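Local coordinates for protein heroin esterase (Rhodococcus sp., PDB 1LZL) that hydrolyses ester bonds as an acetyl esterase of the alpha/beta hydrolase fold, probably removing the acetyl groups of heroin, at residues L54-L59 with Y134-Y139; P80-H86 with A112-Y118. One frame throughout, in Å; residues are numbered along the deposited sequence. Where two conformers were deposited one is given.

The two contacts lie about 11 Å apart, centre to centre, in the alpha/beta hydrolase fold, and both reach its mixed eight-stranded sheet. Contact 2 pairs strands 79-85 and 112-116, the two strands of a beta-alpha-beta unit around helix 99-109, nearer the centre of the chain. Helix 128-142, the next helix along the chain, then packs over the sheet and meets the edge strand 49-56 in contact 1. In sequence, therefore, 54-59 comes first, both segments of contact 2 follow, and 134-139 closes the set. Small A136 joins them, its CB 3.7 Å from V116 CG2, so that one helix covers both the sheet's interior and its edge.

Contact 1. Residues L54-L59 with Y134-Y139; sequences LSAPGL and YAALLY
Y139 lies against the end of strand 49-56 and carries much of this contact, which has no direct hydrogen bond between the segments. Its ring takes A56 CA over one face, a CH-pi contact 4.2 Å from the centroid, while L54 CD1 meets the ring edge in plane, 3.9 Å from Y139 CE2. With CG anti to the backbone N (chi1 170°), the ring runs back along the strand, from A56 toward L54 and S55. Alanines suit the closest approach: A56 CB comes within 3.5 Å of Y139 CB, and A135 CB lies 3.4 Å from P57 O, where the chain leaves the strand. In the loop that follows, the forked end of L59 puts CD1 at the Y134 ring edge and CD2 on A135 CB and L138 CD1. A tyrosine suits 139 because its flat ring packs while its hydroxyl reaches, at 3.1 Å from Y139 OH, a water that accepts from S55 N. Another water donates to P57 O and A135 O. Replacing Y139 by an alanine would probably uncover A56 CA and L54 CD1 and leave the first water without its hydroxyl partner. Apolar contact edged by water bridges thus fastens helix 128-142 across this edge strand.

Contact 2. Residues P80-H86 with A112-Y118; sequences PVLLWIH and AVANVEY
P80 O opens the pairing by accepting from A112 N, and the parallel ladder of this beta-alpha-beta crossover through helix 99-109 then alternates: L82 N gives to A112 O, A114 N to L82 O, W84 N to A114 O, and V116 N to W84 O, the last nearly straight at 169°. The other edge of strand 79-85 bonds to strand 153-159, as V81 and L83 do with A155. Small A114 leaves room for L83, whose CD1 packs tightly on V116 CG2 at 3.4 Å. W84 NE1 has a weak bond to S98 OG. Past the ladder, two waters and a tyrosine hydroxyl take up the polar atoms. One water accepts from H86 N (2.8 Å) and donates to N115 OD1 and V116 O; N115 ND2 hydrogen-bonds A95 O. The second donates to E117 OE1 and Y118 O and hydrogen-bonds H86 NE2 (2.7 Å), while A95 N also bonds E117 OE1. Y118 OH donates to H86 O at 2.7 Å, from above the carbonyl plane, and the two rings form an offset stack, planes 17° apart. Direct strand bonds thus give way to water and side chains, holding H86 against Y118, whose side chain lies near, without touching, the probable Ser-His-Asp triad.

Contact 1. Residues L54-L59 with Y134-Y139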
loop_
_atom_site.group_PDB
_atom_site.type_symbol
_atom_site.label_atom_id
_atom_site.label_comp_id
_atom_site.label_asym_id
_atom_site.label_seq_id
_atom_site.Cartn_x
_atom_site.Cartn_y
_atom_site.Cartn_z
ATOM N N LEU A 54 8.287 15.308 -8.410
ATOM C CA LEU A 54 9.480 15.540 -7.602
ATOM C C LEU A 54 10.466 14.419 -7.909
ATOM O O LEU A 54 10.107 13.320 -8.339
ATOM C CB LEU A 54 9.195 15.510 -6.088
ATOM C CG LEU A 54 8.053 16.399 -5.605
ATOM C CD1 LEU A 54 7.795 16.324 -4.097
ATOM C CD2 LEU A 54 8.360 17.831 -6.023
ATOM N N SER A 55 11.745 14.704 -7.625
ATOM C CA SER A 55 12.805 13.740 -7.786
ATOM C C SER A 55 13.582 13.569 -6.493
ATOM O O SER A 55 14.359 14.439 -6.130
ATOM C CB SER A 55 13.673 14.329 -8.896
ATOM O OG SER A 55 14.674 13.451 -9.307
ATOM N N ALA A 56 13.412 12.460 -5.792
ATOM C CA ALA A 56 14.118 12.138 -4.552
ATOM C C ALA A 56 15.394 11.377 -4.865
ATOM O O ALA A 56 15.436 10.362 -5.577
ATOM C CB ALA A 56 13.209 11.299 -3.654
ATOM N N PRO A 57 16.558 11.777 -4.359
ATOM C CA PRO A 57 17.768 10.967 -4.556
ATOM C C PRO A 57 17.596 9.558 -3.986
ATOM O O PRO A 57 17.070 9.365 -2.881
ATOM C CB PRO A 57 18.823 11.782 -3.791
ATOM C CG PRO A 57 18.293 13.193 -3.775
ATOM C CD PRO A 57 16.802 13.059 -3.651
ATOM N N GLY A 58 17.981 8.518 -4.751
ATOM C CA GLY A 58 17.903 7.156 -4.237
ATOM C C GLY A 58 18.953 6.890 -3.145
ATOM O O GLY A 58 19.888 7.689 -2.987
ATOM N N LEU A 59 18.760 5.784 -2.424
ATOM C CA LEU A 59 19.790 5.343 -1.462
ATOM C C LEU A 59 21.006 4.757 -2.167
ATOM O O LEU A 59 20.896 4.289 -3.303
ATOM C CB LEU A 59 19.303 4.251 -0.502
ATOM C CG LEU A 59 18.092 4.606 0.332
ATOM C CD1 LEU A 59 17.893 3.557 1.458
ATOM C CD2 LEU A 59 18.076 6.000 0.940
ATOM N N TYR A 134 11.877 4.547 1.227
ATOM C CA TYR A 134 12.509 5.274 2.361
ATOM C C TYR A 134 13.254 6.502 1.839
ATOM O O TYR A 134 13.236 7.543 2.497
ATOM C CB TYR A 134 13.382 4.320 3.168
ATOM C CG TYR A 134 14.019 4.930 4.389
ATOM C CD1 TYR A 134 13.202 5.396 5.407
ATOM C CD2 TYR A 134 15.388 5.029 4.506
ATOM C CE1 TYR A 134 13.746 5.963 6.534
ATOM C CE2 TYR A 134 15.946 5.602 5.663
ATOM C CZ TYR A 134 15.110 6.046 6.649
ATOM O OH TYR A 134 15.609 6.644 7.812
ATOM N N ALA A 135 13.843 6.358 0.653
ATOM C CA ALA A 135 14.507 7.526 0.066
ATOM C C ALA A 135 13.526 8.654 -0.165
ATOM O O ALA A 135 13.856 9.829 0.068
ATOM C CB ALA A 135 15.184 7.105 -1.228
ATOM N N ALA A 136 12.316 8.329 -0.621
ATOM C CA ALA A 136 11.286 9.343 -0.855
ATOM C C ALA A 136 10.885 9.951 0.472
ATOM O O ALA A 136 10.674 11.154 0.616
ATOM C CB ALA A 136 10.069 8.688 -1.552
ATOM N N LEU A 137 10.759 9.160 1.548
ATOM C CA LEU A 137 10.418 9.668 2.880
ATOM C C LEU A 137 11.493 10.614 3.394
ATOM O O LEU A 137 11.160 11.702 3.886
ATOM C CB LEU A 137 10.208 8.471 3.828
ATOM C CG LEU A 137 9.860 8.875 5.273
ATOM C CD1 LEU A 137 8.520 9.620 5.336
ATOM C CD2 LEU A 137 9.833 7.683 6.236
ATOM N N LEU A 138 12.748 10.199 3.280
ATOM C CA LEU A 138 13.877 11.076 3.684
ATOM C C LEU A 138 13.819 12.408 2.957
ATOM O O LEU A 138 14.053 13.463 3.552
ATOM C CB LEU A 138 15.190 10.354 3.367
ATOM C CG LEU A 138 15.600 9.234 4.337
ATOM C CD1 LEU A 138 16.808 8.473 3.815
ATOM C CD2 LEU A 138 15.965 9.841 5.699
ATOM N N TYR A 139 13.556 12.323 1.653
ATOM C CA TYR A 139 13.503 13.548 0.848
ATOM C C TYR A 139 12.354 14.429 1.270
ATOM O O TYR A 139 12.568 15.645 1.453
ATOM C CB TYR A 139 13.361 13.135 -0.622
ATOM C CG TYR A 139 13.055 14.339 -1.501
ATOM C CD1 TYR A 139 14.081 15.204 -1.878
ATOM C CD2 TYR A 139 11.753 14.585 -1.944
ATOM C CE1 TYR A 139 13.749 16.291 -2.689
ATOM C CE2 TYR A 139 11.411 15.659 -2.737
ATOM C CZ TYR A 139 12.459 16.497 -3.100
ATOM O OH TYR A 139 12.176 17.600 -3.882
HETATM O O HOH W 1 12.259 17.488 -6.952
HETATM O O HOH W 2 16.220 10.946 -0.850
#

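Contact 2. Residues P80-H86 with A112-Y118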
loop_
_atom_site.group_PDB
_atom_site.type_symbol
_atom_site.label_atom_id
_atom_site.label_comp_id
_atom_site.label_asym_id
_atom_site.label_seq_id
_atom_site.Cartn_x
_atom_site.Cartn_y
_atom_site.Cartn_z
ATOM N N PRO A 80 -0.282 18.726 6.211
ATOM C CA PRO A 80 0.195 17.337 6.354
ATOM C C PRO A 80 0.431 16.694 4.993
ATOM O O PRO A 80 -0.111 17.150 3.969
ATOM C CB PRO A 80 -0.986 16.618 7.048
ATOM C CG PRO A 80 -1.742 17.703 7.750
ATOM C CD PRO A 80 -1.610 18.913 6.819
ATOM N N VAL A 81 1.230 15.608 4.997
ATOM C CA VAL A 81 1.473 14.888 3.751
ATOM C C VAL A 81 1.277 13.382 3.966
ATOM O O VAL A 81 1.649 12.861 5.010
ATOM C CB VAL A 81 2.873 15.166 3.211
ATOM C CG1 VAL A 81 3.950 14.735 4.204
ATOM C CG2 VAL A 81 3.105 14.499 1.842
ATOM N N LEU A 82 0.712 12.709 2.973
ATOM C CA LEU A 82 0.616 11.261 2.937
ATOM C C LEU A 82 1.648 10.773 1.919
ATOM O O LEU A 82 1.517 11.128 0.742
ATOM C CB LEU A 82 -0.783 10.818 2.530
ATOM C CG LEU A 82 -0.974 9.320 2.206
ATOM C CD1 LEU A 82 -0.702 8.450 3.439
ATOM C CD2 LEU A 82 -2.384 9.128 1.641
ATOM N N LEU A 83 2.620 9.982 2.346
ATOM C CA LEU A 83 3.496 9.273 1.402
ATOM C C LEU A 83 2.717 8.021 1.021
ATOM O O LEU A 83 2.366 7.231 1.891
ATOM C CB LEU A 83 4.832 8.955 2.083
ATOM C CG LEU A 83 5.890 8.312 1.191
ATOM C CD1 LEU A 83 6.605 9.322 0.346
ATOM C CD2 LEU A 83 6.964 7.580 2.014
ATOM N N TRP A 84 2.404 7.828 -0.254
ATOM C CA TRP A 84 1.555 6.746 -0.684
ATOM C C TRP A 84 2.321 5.806 -1.606
ATOM O O TRP A 84 3.107 6.268 -2.446
ATOM C CB TRP A 84 0.329 7.310 -1.479
ATOM C CG TRP A 84 -0.546 6.158 -1.908
ATOM C CD1 TRP A 84 -0.689 5.659 -3.154
ATOM C CD2 TRP A 84 -1.359 5.384 -1.033
ATOM N NE1 TRP A 84 -1.561 4.609 -3.128
ATOM C CE2 TRP A 84 -1.992 4.421 -1.847
ATOM C CE3 TRP A 84 -1.644 5.395 0.330
ATOM C CZ2 TRP A 84 -2.885 3.468 -1.352
ATOM C CZ3 TRP A 84 -2.535 4.449 0.846
ATOM C CH2 TRP A 84 -3.152 3.492 -0.004
ATOM N N ILE A 85 2.083 4.511 -1.460
ATOM C CA ILE A 85 2.819 3.484 -2.192
ATOM C C ILE A 85 1.822 2.513 -2.794
ATOM O O ILE A 85 1.047 1.806 -2.113
ATOM C CB ILE A 85 3.791 2.760 -1.223
ATOM C CG1 ILE A 85 4.656 3.779 -0.449
ATOM C CG2 ILE A 85 4.627 1.747 -1.962
ATOM C CD1 ILE A 85 5.392 3.157 0.736
ATOM N N HIS A 86 1.813 2.444 -4.131
ATOM C CA HIS A 86 0.841 1.632 -4.844
ATOM C C HIS A 86 1.134 0.140 -4.695
ATOM O O HIS A 86 2.217 -0.254 -4.314
ATOM C CB HIS A 86 0.831 1.952 -6.336
ATOM C CG HIS A 86 2.049 1.478 -7.078
ATOM N ND1 HIS A 86 2.185 0.196 -7.553
ATOM C CD2 HIS A 86 3.182 2.145 -7.501
ATOM C CE1 HIS A 86 3.338 0.051 -8.180
ATOM N NE2 HIS A 86 3.973 1.205 -8.182
ATOM N N ALA A 112 -1.205 17.321 1.233
ATOM C CA ALA A 112 -0.335 16.917 0.130
ATOM C C ALA A 112 -0.204 15.403 0.098
ATOM O O ALA A 112 -0.349 14.720 1.113
ATOM C CB ALA A 112 1.032 17.558 0.302
ATOM N N VAL A 113 0.034 14.878 -1.107
ATOM C CA VAL A 113 0.229 13.443 -1.253
ATOM C C VAL A 113 1.460 13.219 -2.109
ATOM O O VAL A 113 1.572 13.732 -3.228
ATOM C CB VAL A 113 -0.997 12.767 -1.873
ATOM C CG1 VAL A 113 -0.700 11.270 -1.976
ATOM C CG2 VAL A 113 -2.275 13.026 -1.083
ATOM N N ALA A 114 2.401 12.456 -1.564
ATOM C CA ALA A 114 3.648 12.125 -2.274
ATOM C C ALA A 114 3.517 10.669 -2.719
ATOM O O ALA A 114 3.722 9.765 -1.893
ATOM C CB ALA A 114 4.842 12.348 -1.354
ATOM N N ASN A 115 3.105 10.447 -3.952
ATOM C CA ASN A 115 2.856 9.109 -4.497
ATOM C C ASN A 115 4.103 8.554 -5.161
ATOM O O ASN A 115 4.598 9.095 -6.159
ATOM C CB ASN A 115 1.708 9.320 -5.470
ATOM C CG ASN A 115 1.211 8.083 -6.159
ATOM O OD1 ASN A 115 1.610 6.981 -5.770
ATOM N ND2 ASN A 115 0.387 8.238 -7.190
ATOM N N VAL A 116 4.678 7.502 -4.577
ATOM C CA VAL A 116 6.072 7.121 -4.919
ATOM C C VAL A 116 6.211 6.125 -6.065
ATOM O O VAL A 116 5.599 5.036 -6.039
ATOM C CB VAL A 116 6.753 6.521 -3.671
ATOM C CG1 VAL A 116 8.205 6.171 -3.979
ATOM C CG2 VAL A 116 6.689 7.423 -2.448
ATOM N N GLU A 117 7.018 6.462 -7.057
ATOM C CA GLU A 117 7.340 5.534 -8.160
ATOM C C GLU A 117 8.520 4.662 -7.771
ATOM O O GLU A 117 9.677 4.959 -8.062
ATOM C CB GLU A 117 7.625 6.315 -9.433
ATOM C CG GLU A 117 7.696 5.401 -10.661
ATOM C CD GLU A 117 6.331 5.092 -11.189
ATOM O OE1 GLU A 117 5.705 4.128 -10.727
ATOM O OE2 GLU A 117 5.850 5.810 -12.080
ATOM N N TYR A 118 8.256 3.580 -7.024
ATOM C CA TYR A 118 9.346 2.670 -6.679
ATOM C C TYR A 118 9.682 1.728 -7.810
ATOM O O TYR A 118 8.843 1.460 -8.702
ATOM C CB TYR A 118 9.011 1.913 -5.398
ATOM C CG TYR A 118 7.770 1.039 -5.434
ATOM C CD1 TYR A 118 7.874 -0.289 -5.841
ATOM C CD2 TYR A 118 6.538 1.540 -5.070
ATOM C CE1 TYR A 118 6.705 -1.062 -5.867
ATOM C CE2 TYR A 118 5.366 0.780 -5.077
ATOM C CZ TYR A 118 5.485 -0.522 -5.485
ATOM O OH TYR A 118 4.370 -1.345 -5.498
HETATM O O HOH W 3 2.913 4.602 -5.557
HETATM O O HOH W 4 6.320 2.031 -9.221
#